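Local coordinates for protein CbsA (Xanthomonas oryzae pv. oryzae, PDB 5XYH) that is a family 6 cellobiosidase that probably hydrolyses 1,4-beta-glucosidic links from the ends of cellulose chains, releasing cellobiose, at residues G332-Q337 with D382-P387. Residues are numbered along the deposited sequence; the frame is centred on the assembly and turned at random.
Sequences GNWCNQ and DRYCDP
The indole of W334 meets the loop 382-387 along its nitrogen-bearing side, while C335 CB of its own segment lies 3.6 Å above one of its faces, offset toward the rim. The carboxylate of D382 stands at the indole edge, near the ring plane and perpendicular to it, with D382 CG 3.8 Å from W334 CZ2; a water shares this edge. C385 SG approaches the six-membered ring obliquely, 3.9 Å from W334 CH2, in a sulfur-aromatic contact. Y384 lies nearly parallel to the five-membered ring, the planes 20° apart, but the rings have slid past one another with little overlap; W334 NE1 lies 3.5 Å from Y384 CG and equally near CB and CD2. A chi1 of 55°, placing CG between the backbone N and the carbonyl carbon, turns the W334 ring onto this loop. Farther along the phenol ring, Y384 CE2 lies 3.7 Å from N333 OD1. It also touches the backbone O of G332, while N333 ND2 is bonded to the carbonyl of L396.

Polar links between the loops run through water. One water joins C335 N to Y384 O, a second N336 ND2 to C385 O, and the one at the indole edge donates a hydrogen bond to D382 OD1 while accepting weakly from W334 NE1. D382 OD1 also takes Y384 N on its anti lone pair, 3.0 Å away, forming an Asx turn that opens the 3-10 turn 383-385; its OD2 accepts from A104 N.

Next to the six-membered ring of the indole, C335 SG, swung anti to the backbone N (chi1 174°), lies alongside C385 SG, 2.8 Å away, both CB-SG bonds roughly perpendicular to the line between the sulfurs. This separation is too long for an intact disulfide and too short for ordinary nonbonded sulfurs, leaving the bonding state doubtful. It is consistent with a partly reduced disulfide, which when intact would covalently tie the loops before strand 347-351 and helix 411-419.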
ATOM      1  N   GLY A 332       4.585 -13.276   5.356  1.00 15.04           N
ATOM      2  CA  GLY A 332       3.332 -13.357   4.623  1.00 15.37           C
ATOM      3  C   GLY A 332       2.103 -12.887   5.376  1.00 14.53           C
ATOM      4  O   GLY A 332       1.021 -12.818   4.781  1.00 14.19           O
ATOM      5  N   ASN A 333       2.245 -12.562   6.660  1.00 14.11           N
ATOM      6  CA  ASN A 333       1.125 -12.122   7.492  1.00 14.25           C
ATOM      7  C   ASN A 333       0.865 -10.635   7.261  1.00 14.16           C
ATOM      8  O   ASN A 333       1.665  -9.781   7.662  1.00 13.44           O
ATOM      9  CB  ASN A 333       1.422 -12.390   8.961  1.00 13.75           C
ATOM     10  CG  ASN A 333       1.452 -13.867   9.287  1.00 13.87           C
ATOM     11  OD1 ASN A 333       0.993 -14.702   8.507  1.00 14.45           O
ATOM     12  ND2 ASN A 333       1.979 -14.197  10.447  1.00 15.26           N
ATOM     13  N   TRP A 334      -0.283 -10.319   6.666  1.00 13.43           N
ATOM     14  CA  TRP A 334      -0.568  -8.972   6.212  1.00 13.02           C
ATOM     15  C   TRP A 334      -1.691  -8.272   6.961  1.00 13.58           C
ATOM     16  O   TRP A 334      -1.920  -7.086   6.716  1.00 12.75           O
ATOM     17  CB  TRP A 334      -0.942  -9.003   4.731  1.00 14.23           C
ATOM     18  CG  TRP A 334      -2.095  -9.953   4.437  1.00 13.62           C
ATOM     19  CD1 TRP A 334      -2.002 -11.273   4.112  1.00 14.85           C
ATOM     20  CD2 TRP A 334      -3.499  -9.640   4.443  1.00 13.76           C
ATOM     21  NE1 TRP A 334      -3.258 -11.805   3.908  1.00 14.32           N
ATOM     22  CE2 TRP A 334      -4.193 -10.821   4.101  1.00 14.49           C
ATOM     23  CE3 TRP A 334      -4.236  -8.471   4.689  1.00 14.30           C
ATOM     24  CZ2 TRP A 334      -5.583 -10.869   4.006  1.00 14.15           C
ATOM     25  CZ3 TRP A 334      -5.622  -8.522   4.600  1.00 13.86           C
ATOM     26  CH2 TRP A 334      -6.280  -9.711   4.255  1.00 14.27           C
ATOM     27  N   CYS A 335      -2.420  -8.955   7.837  1.00 13.18           N
ATOM     28  CA  CYS A 335      -3.659  -8.383   8.341  1.00 13.30           C
ATOM     29  C   CYS A 335      -3.549  -7.953   9.798  1.00 13.04           C
ATOM     30  O   CYS A 335      -3.183  -8.761  10.662  1.00 12.63           O
ATOM     31  CB  CYS A 335      -4.814  -9.366   8.194  1.00 13.45           C
ATOM     32  SG  CYS A 335      -6.253  -8.645   8.995  1.00 15.47           S
ATOM     33  N   ASN A 336      -3.894  -6.688  10.062  1.00 13.21           N
ATOM     34  CA  ASN A 336      -4.065  -6.130  11.411  1.00 12.77           C
ATOM     35  C   ASN A 336      -2.933  -6.557  12.344  1.00 13.25           C
ATOM     36  O   ASN A 336      -3.146  -7.114  13.420  1.00 12.88           O
ATOM     37  CB  ASN A 336      -5.432  -6.522  11.992  1.00 12.80           C
ATOM     38  CG  ASN A 336      -6.607  -5.913  11.212  1.00 13.37           C
ATOM     39  OD1 ASN A 336      -6.453  -4.905  10.526  1.00 12.29           O
ATOM     40  ND2 ASN A 336      -7.789  -6.511  11.349  1.00 13.14           N
ATOM     41  N   GLN A 337      -1.701  -6.274  11.935  1.00 13.37           N
ATOM     42  CA  GLN A 337      -0.575  -6.944  12.583  1.00 13.11           C
ATOM     43  C   GLN A 337      -0.321  -6.380  13.981  1.00 12.81           C
ATOM     44  O   GLN A 337      -0.341  -5.165  14.192  1.00 12.14           O
ATOM     45  CB  GLN A 337       0.674  -6.849  11.705  1.00 12.96           C
ATOM     46  CG  GLN A 337       0.626  -7.825  10.518  1.00 12.92           C
ATOM     47  CD  GLN A 337       0.610  -9.285  10.963  1.00 13.40           C
ATOM     48  OE1 GLN A 337       1.621  -9.816  11.431  1.00 13.27           O
ATOM     49  NE2 GLN A 337      -0.536  -9.941  10.806  1.00 12.91           N
ATOM     50  N   ASP A 382     -11.800 -13.095   5.895  1.00 13.98           N
ATOM     51  CA  ASP A 382     -10.554 -13.684   5.425  1.00 14.10           C
ATOM     52  C   ASP A 382      -9.849 -14.290   6.633  1.00 14.14           C
ATOM     53  O   ASP A 382      -9.591 -13.586   7.612  1.00 14.13           O
ATOM     54  CB  ASP A 382      -9.690 -12.611   4.763  1.00 13.99           C
ATOM     55  CG  ASP A 382      -8.607 -13.188   3.855  1.00 14.54           C
ATOM     56  OD1 ASP A 382      -7.768 -13.979   4.339  1.00 13.62           O
ATOM     57  OD2 ASP A 382      -8.591 -12.819   2.655  1.00 15.32           O
ATOM     58  N   ARG A 383      -9.571 -15.597   6.588  1.00 13.67           N
ATOM     59  CA  ARG A 383      -8.917 -16.239   7.728  1.00 14.37           C
ATOM     60  C   ARG A 383      -7.533 -15.661   8.024  1.00 13.98           C
ATOM     61  O   ARG A 383      -7.033 -15.827   9.139  1.00 13.85           O
ATOM     62  CB  ARG A 383      -8.796 -17.750   7.516  1.00 14.39           C
ATOM     63  CG  ARG A 383     -10.098 -18.459   7.211  1.00 15.99           C
ATOM     64  CD  ARG A 383     -11.054 -18.473   8.413  1.00 16.49           C
ATOM     65  NE  ARG A 383     -10.457 -18.969   9.661  1.00 15.84           N
ATOM     66  CZ  ARG A 383     -10.240 -20.250   9.945  1.00 16.62           C
ATOM     67  NH1 ARG A 383     -10.542 -21.198   9.058  1.00 16.64           N
ATOM     68  NH2 ARG A 383      -9.714 -20.581  11.124  1.00 17.03           N
ATOM     69  N   TYR A 384      -6.901 -14.969   7.074  1.00 14.05           N
ATOM     70  CA  TYR A 384      -5.646 -14.332   7.457  1.00 13.44           C
ATOM     71  C   TYR A 384      -5.854 -13.215   8.472  1.00 13.27           C
ATOM     72  O   TYR A 384      -4.866 -12.729   9.037  1.00 12.71           O
ATOM     73  CB  TYR A 384      -4.914 -13.804   6.224  1.00 14.45           C
ATOM     74  CG  TYR A 384      -3.767 -14.686   5.772  1.00 15.02           C
ATOM     75  CD1 TYR A 384      -4.001 -15.817   4.993  1.00 15.76           C
ATOM     76  CD2 TYR A 384      -2.454 -14.380   6.108  1.00 15.24           C
ATOM     77  CE1 TYR A 384      -2.965 -16.612   4.563  1.00 16.00           C
ATOM     78  CE2 TYR A 384      -1.404 -15.170   5.682  1.00 15.35           C
ATOM     79  CZ  TYR A 384      -1.665 -16.287   4.915  1.00 16.42           C
ATOM     80  OH  TYR A 384      -0.627 -17.072   4.483  1.00 16.97           O
ATOM     81  N   CYS A 385      -7.109 -12.817   8.727  1.00 12.18           N
ATOM     82  CA  CYS A 385      -7.474 -11.853   9.762  1.00 13.46           C
ATOM     83  C   CYS A 385      -7.935 -12.533  11.050  1.00 13.98           C
ATOM     84  O   CYS A 385      -8.324 -11.845  12.005  1.00 13.53           O
ATOM     85  CB  CYS A 385      -8.593 -10.917   9.257  1.00 13.82           C
ATOM     86  SG  CYS A 385      -8.220 -10.078   7.668  1.00 15.49           S
ATOM     87  N   ASP A 386      -7.917 -13.861  11.073  1.00 13.10           N
ATOM     88  CA  ASP A 386      -8.310 -14.665  12.220  1.00 13.71           C
ATOM     89  C   ASP A 386      -7.064 -14.946  13.060  1.00 14.27           C
ATOM     90  O   ASP A 386      -6.159 -15.657  12.585  1.00 13.84           O
ATOM     91  CB  ASP A 386      -8.941 -15.964  11.715  1.00 14.41           C
ATOM     92  CG  ASP A 386      -9.335 -16.925  12.814  1.00 14.80           C
ATOM     93  OD1 ASP A 386      -8.992 -16.690  13.984  1.00 14.85           O
ATOM     94  OD2 ASP A 386      -9.994 -17.941  12.486  1.00 15.80           O
ATOM     95  N   PRO A 387      -6.964 -14.427  14.290  1.00 14.18           N
ATOM     96  CA  PRO A 387      -5.755 -14.685  15.109  1.00 14.89           C
ATOM     97  C   PRO A 387      -5.420 -16.161  15.309  1.00 14.75           C
ATOM     98  O   PRO A 387      -4.243 -16.481  15.536  1.00 14.64           O
ATOM     99  CB  PRO A 387      -6.086 -14.018  16.451  1.00 15.29           C
ATOM    100  CG  PRO A 387      -7.101 -12.986  16.121  1.00 15.34           C
ATOM    101  CD  PRO A 387      -7.870 -13.452  14.921  1.00 14.55           C
TER
HETATM  102  O   HOH W   1      -5.583 -13.956   2.536  1.00 16.12           O
HETATM  103  O   HOH W   2      -2.260 -11.906   8.832  1.00 12.62           O
HETATM  104  O   HOH W   3      -7.618  -9.190  12.781  1.00 12.23           O